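Side-chain contacts in alpha-/beta-galactoside alpha-2,3-sialyltransferase (Photobacterium phosphoreum, PDB 2ZWI), which probably transfers sialic acid from a CMP-linked donor to galactosides, forming alpha-2,3 linkages, and carries CMP and a zinc ion in this structure: residues A[221-224]-A[225-229]; A[256-259]-A[260-263]; A[286-289]-A[290-294]. All blocks are in the same frame, centred on the assembly; numbering follows the deposited sequence.

Contact 1 (A[221-224]-A[225-229])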
loop_
_atom_site.group_PDB
_atom_site.type_symbol
_atom_site.label_atom_id
_atom_site.label_comp_id
_atom_site.label_asym_id
_atom_site.label_seq_id
_atom_site.Cartn_x
_atom_site.Cartn_y
_atom_site.Cartn_z
ATOM N N ASN A 221 -17.632 -5.250 4.511
ATOM C CA ASN A 221 -17.929 -6.075 5.674
ATOM C C ASN A 221 -17.606 -7.509 5.290
ATOM O O ASN A 221 -18.121 -7.992 4.280
ATOM C CB ASN A 221 -19.417 -5.950 6.033
ATOM C CG ASN A 221 -19.772 -6.634 7.331
ATOM O OD1 ASN A 221 -19.427 -7.791 7.560
ATOM N ND2 ASN A 221 -20.502 -5.921 8.185
ATOM N N PRO A 222 -16.725 -8.179 6.066
ATOM C CA PRO A 222 -16.198 -9.489 5.682
ATOM C C PRO A 222 -17.139 -10.670 5.896
ATOM O O PRO A 222 -16.722 -11.801 5.671
ATOM C CB PRO A 222 -14.989 -9.652 6.609
ATOM C CG PRO A 222 -15.382 -8.922 7.830
ATOM C CD PRO A 222 -16.129 -7.719 7.333
ATOM N N GLU A 223 -18.372 -10.419 6.335
ATOM C CA GLU A 223 -19.286 -11.507 6.695
ATOM C C GLU A 223 -19.563 -12.481 5.540
ATOM O O GLU A 223 -19.453 -13.683 5.735
ATOM C CB GLU A 223 -20.594 -10.975 7.300
ATOM C CG GLU A 223 -21.526 -12.066 7.854
ATOM C CD GLU A 223 -20.859 -12.981 8.892
ATOM O OE1 GLU A 223 -19.926 -12.525 9.615
ATOM O OE2 GLU A 223 -21.277 -14.167 8.987
ATOM N N LYS A 224 -19.902 -11.961 4.358
ATOM C CA LYS A 224 -20.192 -12.811 3.188
ATOM C C LYS A 224 -19.005 -13.703 2.837
ATOM O O LYS A 224 -19.159 -14.907 2.656
ATOM C CB LYS A 224 -20.606 -11.966 1.978
ATOM C CG LYS A 224 -20.822 -12.740 0.667
ATOM C CD LYS A 224 -21.373 -11.825 -0.410
ATOM C CE LYS A 224 -21.573 -12.544 -1.739
ATOM N NZ LYS A 224 -22.575 -11.842 -2.604
ATOM N N ILE A 225 -17.820 -13.107 2.745
ATOM C CA ILE A 225 -16.613 -13.858 2.389
ATOM C C ILE A 225 -16.248 -14.913 3.448
ATOM O O ILE A 225 -15.866 -16.035 3.106
ATOM C CB ILE A 225 -15.429 -12.897 2.086
ATOM C CG1 ILE A 225 -14.539 -13.421 0.951
ATOM C CG2 ILE A 225 -14.656 -12.515 3.343
ATOM C CD1 ILE A 225 -14.117 -14.872 1.033
ATOM N N LYS A 226 -16.391 -14.559 4.724
ATOM C CA LYS A 226 -16.120 -15.499 5.797
ATOM C C LYS A 226 -17.092 -16.694 5.759
ATOM O O LYS A 226 -16.701 -17.809 6.084
ATOM C CB LYS A 226 -16.124 -14.793 7.164
ATOM C CG LYS A 226 -14.962 -13.812 7.324
ATOM C CD LYS A 226 -14.831 -13.262 8.741
ATOM C CE LYS A 226 -13.438 -12.647 8.918
ATOM N NZ LYS A 226 -13.134 -12.088 10.287
ATOM N N GLU A 227 -18.341 -16.457 5.353
ATOM C CA GLU A 227 -19.307 -17.540 5.147
ATOM C C GLU A 227 -18.913 -18.411 3.955
ATOM O O GLU A 227 -19.039 -19.638 4.007
ATOM C CB GLU A 227 -20.723 -16.979 4.937
ATOM C CG GLU A 227 -21.371 -16.483 6.222
ATOM C CD GLU A 227 -22.633 -15.676 5.993
ATOM O OE1 GLU A 227 -23.088 -15.029 6.964
ATOM O OE2 GLU A 227 -23.175 -15.678 4.863
ATOM N N GLN A 228 -18.437 -17.769 2.888
ATOM C CA GLN A 228 -17.957 -18.481 1.692
ATOM C C GLN A 228 -16.763 -19.397 1.982
ATOM O O GLN A 228 -16.687 -20.514 1.469
ATOM C CB GLN A 228 -17.602 -17.492 0.585
ATOM C CG GLN A 228 -18.806 -16.863 -0.104
ATOM C CD GLN A 228 -18.424 -15.689 -1.001
ATOM O OE1 GLN A 228 -17.404 -15.019 -0.779
ATOM N NE2 GLN A 228 -19.240 -15.431 -2.012
ATOM N N TYR A 229 -15.833 -18.913 2.801
ATOM C CA TYR A 229 -14.702 -19.705 3.259
ATOM C C TYR A 229 -15.134 -21.015 3.942
ATOM O O TYR A 229 -14.531 -22.063 3.716
ATOM C CB TYR A 229 -13.841 -18.895 4.234
ATOM C CG TYR A 229 -12.947 -17.827 3.613
ATOM C CD1 TYR A 229 -12.484 -17.936 2.300
ATOM C CD2 TYR A 229 -12.524 -16.726 4.369
ATOM C CE1 TYR A 229 -11.645 -16.951 1.741
ATOM C CE2 TYR A 229 -11.686 -15.736 3.813
ATOM C CZ TYR A 229 -11.255 -15.860 2.509
ATOM O OH TYR A 229 -10.432 -14.900 1.962
HETATM O O HOH W 1 -17.512 -10.167 2.523
#
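K226 N donates to P222 O at 2.9 Å, the first i to i+4 bond of helix 223-230. E227 N to E223 O and Q228 N to K224 O, both 3.0 Å, carry the helix onward. Its start is capped by a side chain: N221 OD1 accepts from E223 N at 3.1 Å, with the donor lying in the carbonyl plane of the amide. A water adds a bridge, donating to N221 O and accepting from I225 N, so a first-turn N-H is satisfied by solvent.

One turn apart, E223 and E227 bring their carboxylates together, OE2 of E223 lying 2.8 Å from OE1 of E227 with the two planes 71° apart. Two acceptors this close suggest that a proton may be shared or one pKa raised. The bend of E223 at chi2 (55°) turns its carboxylate toward E227. K226 instead runs extended beside P222, its CE 4.1 Å from P222 CB, and its ammonium group binds T311 O.

On the buried side I225 and Q228 pack on F277 of strand 275-279, which joins the helix to the sheet of the nucleotide-binding half of this GT-B fold. K224 reaches across Q228, CE to NE2 3.7 Å. I225 CD1 lies 3.3 Å above one face of the Y229 ring, offset toward its rim.

Contact 2 (A[256-259]-A[260-263])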
loop_
_atom_site.group_PDB
_atom_site.type_symbol
_atom_site.label_atom_id
_atom_site.label_comp_id
_atom_site.label_asym_id
_atom_site.label_seq_id
_atom_site.Cartn_x
_atom_site.Cartn_y
_atom_site.Cartn_z
ATOM N N LEU A 256 -4.597 -20.881 -14.600
ATOM C CA LEU A 256 -5.513 -21.618 -13.736
ATOM C C LEU A 256 -5.730 -23.074 -14.170
ATOM O O LEU A 256 -5.906 -23.953 -13.305
ATOM C CB LEU A 256 -6.837 -20.887 -13.601
ATOM C CG LEU A 256 -6.778 -19.776 -12.566
ATOM C CD1 LEU A 256 -7.863 -18.735 -12.865
ATOM C CD2 LEU A 256 -6.875 -20.337 -11.148
ATOM N N THR A 257 -5.704 -23.347 -15.477
ATOM C CA THR A 257 -5.838 -24.749 -15.893
ATOM C C THR A 257 -4.572 -25.554 -15.618
ATOM O O THR A 257 -4.668 -26.704 -15.229
ATOM C CB THR A 257 -6.425 -25.023 -17.328
ATOM O OG1 THR A 257 -5.459 -25.665 -18.180
ATOM C CG2 THR A 257 -7.033 -23.828 -17.965
ATOM N N GLU A 258 -3.398 -24.935 -15.768
ATOM C CA GLU A 258 -2.144 -25.571 -15.380
ATOM C C GLU A 258 -2.075 -25.834 -13.863
ATOM O O GLU A 258 -1.665 -26.918 -13.422
ATOM C CB GLU A 258 -0.953 -24.723 -15.841
ATOM C CG GLU A 258 0.400 -25.459 -15.818
ATOM C CD GLU A 258 0.469 -26.624 -16.801
ATOM O OE1 GLU A 258 1.336 -27.504 -16.626
ATOM O OE2 GLU A 258 -0.343 -26.669 -17.742
ATOM N N ALA A 259 -2.478 -24.845 -13.072
ATOM C CA ALA A 259 -2.490 -24.965 -11.605
ATOM C C ALA A 259 -3.386 -26.092 -11.105
ATOM O O ALA A 259 -3.096 -26.718 -10.084
ATOM C CB ALA A 259 -2.899 -23.634 -10.962
ATOM N N LYS A 260 -4.483 -26.337 -11.814
ATOM C CA LYS A 260 -5.424 -27.370 -11.416
ATOM C C LYS A 260 -4.914 -28.798 -11.668
ATOM O O LYS A 260 -5.469 -29.748 -11.129
ATOM C CB LYS A 260 -6.804 -27.132 -12.039
ATOM C CG LYS A 260 -7.535 -25.970 -11.383
ATOM C CD LYS A 260 -9.022 -26.094 -11.477
ATOM C CE LYS A 260 -9.557 -25.523 -12.765
ATOM N NZ LYS A 260 -10.993 -25.126 -12.571
ATOM N N LYS A 261 -3.855 -28.940 -12.458
ATOM C CA LYS A 261 -3.214 -30.240 -12.647
ATOM C C LYS A 261 -2.386 -30.583 -11.412
ATOM O O LYS A 261 -1.662 -29.723 -10.898
ATOM C CB LYS A 261 -2.310 -30.249 -13.879
ATOM C CG LYS A 261 -3.022 -29.961 -15.184
ATOM C CD LYS A 261 -2.007 -29.697 -16.285
ATOM C CE LYS A 261 -2.691 -29.293 -17.595
ATOM N NZ LYS A 261 -1.657 -29.079 -18.663
ATOM N N PRO A 262 -2.499 -31.838 -10.927
ATOM C CA PRO A 262 -1.766 -32.315 -9.752
ATOM C C PRO A 262 -0.302 -32.617 -10.041
ATOM O O PRO A 262 0.480 -32.787 -9.106
ATOM C CB PRO A 262 -2.498 -33.608 -9.414
ATOM C CG PRO A 262 -2.904 -34.134 -10.757
ATOM C CD PRO A 262 -3.381 -32.892 -11.465
ATOM N N ASP A 263 0.061 -32.655 -11.325
ATOM C CA ASP A 263 1.395 -33.088 -11.757
ATOM C C ASP A 263 2.068 -32.185 -12.806
ATOM O O ASP A 263 2.827 -32.665 -13.664
ATOM C CB ASP A 263 1.310 -34.519 -12.301
ATOM C CG ASP A 263 0.472 -34.618 -13.565
ATOM O OD1 ASP A 263 -0.589 -33.964 -13.651
ATOM O OD2 ASP A 263 0.882 -35.369 -14.477
#
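Helix 249-259 runs out here in two backbone bonds whose donors both stand above the carbonyl planes: K260 N reaches back four residues to L256 O at 3.2 Å, whereas K261 N reaches back three to E258 O at 3.1 Å, so that an i to i+3 bond, strongly bent at its acceptor (C=O...N 116°), replaces the i to i+4 pattern at the helix end.

Across this last turn K261 and E258 form a salt bridge, NZ to OE2 2.9 Å. The ammonium group comes in on the syn side of the carboxylate, 32° out of its plane. K261 stretches fully beyond CG along the end of the helix, with its CG 3.6 Å from T257 O, while E258 folds back at chi2 (65°) to present the carboxylate. Its other oxygen, OE1, is bonded to S264 OG, so the carboxylate is held at both oxygens by residues of the loop that follows the helix.

K260 leaves in another direction. Its CG lies 3.2 Å from L256 O, and a bend at chi3 leads the chain toward H294 on helix 287-294. A259 O and K261 O both lie within hydrogen-bonding distance of S270 OG, whose single proton they would have to share.

The two lysines thus do different work: the E258 carboxylate probably offsets the charge of K261 locally, while K260 ties the helix end to helix 287-294 through a weak hydrogen bond from NZ to H294 ND1.

Contact 3 (A[286-289]-A[290-294])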
loop_
_atom_site.group_PDB
_atom_site.type_symbol
_atom_site.label_atom_id
_atom_site.label_comp_id
_atom_site.label_asym_id
_atom_site.label_seq_id
_atom_site.Cartn_x
_atom_site.Cartn_y
_atom_site.Cartn_z
ATOM N N TYR A 286 -12.020 -7.709 -17.533
ATOM C CA TYR A 286 -12.215 -9.042 -18.107
ATOM C C TYR A 286 -12.444 -10.151 -17.063
ATOM O O TYR A 286 -12.337 -11.330 -17.402
ATOM C CB TYR A 286 -11.079 -9.424 -19.088
ATOM C CG TYR A 286 -9.643 -9.279 -18.572
ATOM C CD1 TYR A 286 -9.322 -9.459 -17.223
ATOM C CD2 TYR A 286 -8.603 -9.008 -19.455
ATOM C CE1 TYR A 286 -8.006 -9.353 -16.776
ATOM C CE2 TYR A 286 -7.296 -8.897 -19.021
ATOM C CZ TYR A 286 -7.009 -9.060 -17.677
ATOM O OH TYR A 286 -5.715 -8.957 -17.252
ATOM N N ASN A 287 -12.762 -9.782 -15.819
ATOM C CA ASN A 287 -12.902 -10.752 -14.717
ATOM C C ASN A 287 -13.970 -11.843 -14.900
ATOM O O ASN A 287 -13.766 -12.986 -14.485
ATOM C CB ASN A 287 -13.150 -10.051 -13.371
ATOM C CG ASN A 287 -12.037 -9.105 -12.980
ATOM O OD1 ASN A 287 -12.292 -8.066 -12.369
ATOM N ND2 ASN A 287 -10.807 -9.445 -13.328
ATOM N N GLN A 288 -15.113 -11.488 -15.489
ATOM C CA GLN A 288 -16.171 -12.475 -15.709
ATOM C C GLN A 288 -15.734 -13.616 -16.641
ATOM O O GLN A 288 -16.122 -14.764 -16.416
ATOM C CB GLN A 288 -17.471 -11.820 -16.194
ATOM C CG GLN A 288 -18.729 -12.687 -15.953
ATOM C CD GLN A 288 -18.935 -13.041 -14.480
ATOM O OE1 GLN A 288 -19.005 -12.163 -13.622
ATOM N NE2 GLN A 288 -19.030 -14.333 -14.188
ATOM N N GLN A 289 -14.923 -13.303 -17.657
ATOM C CA GLN A 289 -14.372 -14.302 -18.588
ATOM C C GLN A 289 -13.544 -15.377 -17.865
ATOM O O GLN A 289 -13.683 -16.581 -18.134
ATOM C CB GLN A 289 -13.471 -13.639 -19.636
ATOM C CG GLN A 289 -14.135 -12.635 -20.579
ATOM C CD GLN A 289 -13.185 -12.125 -21.660
ATOM O OE1 GLN A 289 -13.613 -11.656 -22.720
ATOM N NE2 GLN A 289 -11.899 -12.230 -21.404
ATOM N N ILE A 290 -12.662 -14.924 -16.975
ATOM C CA ILE A 290 -11.810 -15.807 -16.178
ATOM C C ILE A 290 -12.654 -16.633 -15.196
ATOM O O ILE A 290 -12.514 -17.860 -15.137
ATOM C CB ILE A 290 -10.703 -15.014 -15.415
ATOM C CG1 ILE A 290 -9.897 -14.111 -16.374
ATOM C CG2 ILE A 290 -9.780 -15.970 -14.658
ATOM C CD1 ILE A 290 -8.949 -13.136 -15.678
ATOM N N ILE A 291 -13.536 -15.954 -14.455
ATOM C CA ILE A 291 -14.385 -16.571 -13.422
ATOM C C ILE A 291 -15.278 -17.679 -13.980
ATOM O O ILE A 291 -15.486 -18.709 -13.336
ATOM C CB ILE A 291 -15.258 -15.506 -12.681
ATOM C CG1 ILE A 291 -14.406 -14.687 -11.714
ATOM C CG2 ILE A 291 -16.404 -16.157 -11.905
ATOM C CD1 ILE A 291 -15.065 -13.378 -11.273
ATOM N N ASP A 292 -15.793 -17.461 -15.181
ATOM C CA ASP A 292 -16.697 -18.408 -15.812
ATOM C C ASP A 292 -15.943 -19.629 -16.292
ATOM O O ASP A 292 -16.403 -20.761 -16.104
ATOM C CB ASP A 292 -17.416 -17.754 -16.996
ATOM C CG ASP A 292 -18.511 -16.797 -16.559
ATOM O OD1 ASP A 292 -18.910 -16.825 -15.365
ATOM O OD2 ASP A 292 -18.977 -16.019 -17.423
ATOM N N ALA A 293 -14.780 -19.396 -16.904
ATOM C CA ALA A 293 -13.981 -20.476 -17.480
ATOM C C ALA A 293 -13.528 -21.473 -16.421
ATOM O O ALA A 293 -13.204 -22.626 -16.756
ATOM C CB ALA A 293 -12.792 -19.919 -18.243
ATOM N N HIS A 294 -13.527 -21.041 -15.155
ATOM C CA HIS A 294 -13.051 -21.884 -14.060
ATOM C C HIS A 294 -14.002 -22.156 -12.882
ATOM O O HIS A 294 -13.617 -22.831 -11.917
ATOM C CB HIS A 294 -11.672 -21.429 -13.586
ATOM C CG HIS A 294 -10.586 -21.753 -14.556
ATOM N ND1 HIS A 294 -10.185 -23.047 -14.812
ATOM C CD2 HIS A 294 -9.842 -20.962 -15.363
ATOM C CE1 HIS A 294 -9.229 -23.037 -15.723
ATOM N NE2 HIS A 294 -9.000 -21.784 -16.070
#
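Y286, at the N-cap position of helix 287-294, meets I290 one turn on: its CD1 is 4.0 Å from I290 CD1, and the two side chains approach at a slant. A chi1 of 52° sets CG between the backbone N and the carbonyl carbon, from where the ring reaches I290; the hydroxyl binds A247 O, with T242 O also close enough to share the proton. N287 follows with its carbonyl, which accepts I291 N at 3.0 Å. I291 CG1 packs alongside the same oxygen, 3.3 Å away.

The helix is the crossover of a beta-alpha-beta unit, between strands 275-279 and 297-299 of the parallel sheet in the CMP-binding half of the enzyme. I290 and I291 both rest on F278 of the first strand, and I291 also reaches E298 of the second.

Q288 makes the principal polar side-chain contact. Its NE2 donates to D292 OD1 at 2.8 Å; the aspartate oxygen lies in the amide plane, yet the nitrogen approaches it from above the carboxylate, 44° out of that plane. A bend at chi2 (58°) curls the glutamine over the helix surface toward its partner, and D292 N binds Q288 O. Q289 O accepts A293 N at 3.3 Å.

All three contacts are helix-local and partly buried, with polar surface sides and apolar inner sides, but they sit at different places on their helices. Contact 1 is at a start, capped by an asparagine side chain, with a water bridge beside it; contact 2 is at an end, where lysines collect; contact 3 runs from an N-cap through most of a short helix. Their exposed pairings differ accordingly: two close carboxylates, a salt bridge, and an amide-carboxylate bond. Contacts 2 and 3 touch, L256 packing on I290 and H294, so helices 249-259 and 287-294 are neighbours. Contact 1 stands apart, its nearest atoms about 10 Å from contact 3, although both pack against strand 275-279.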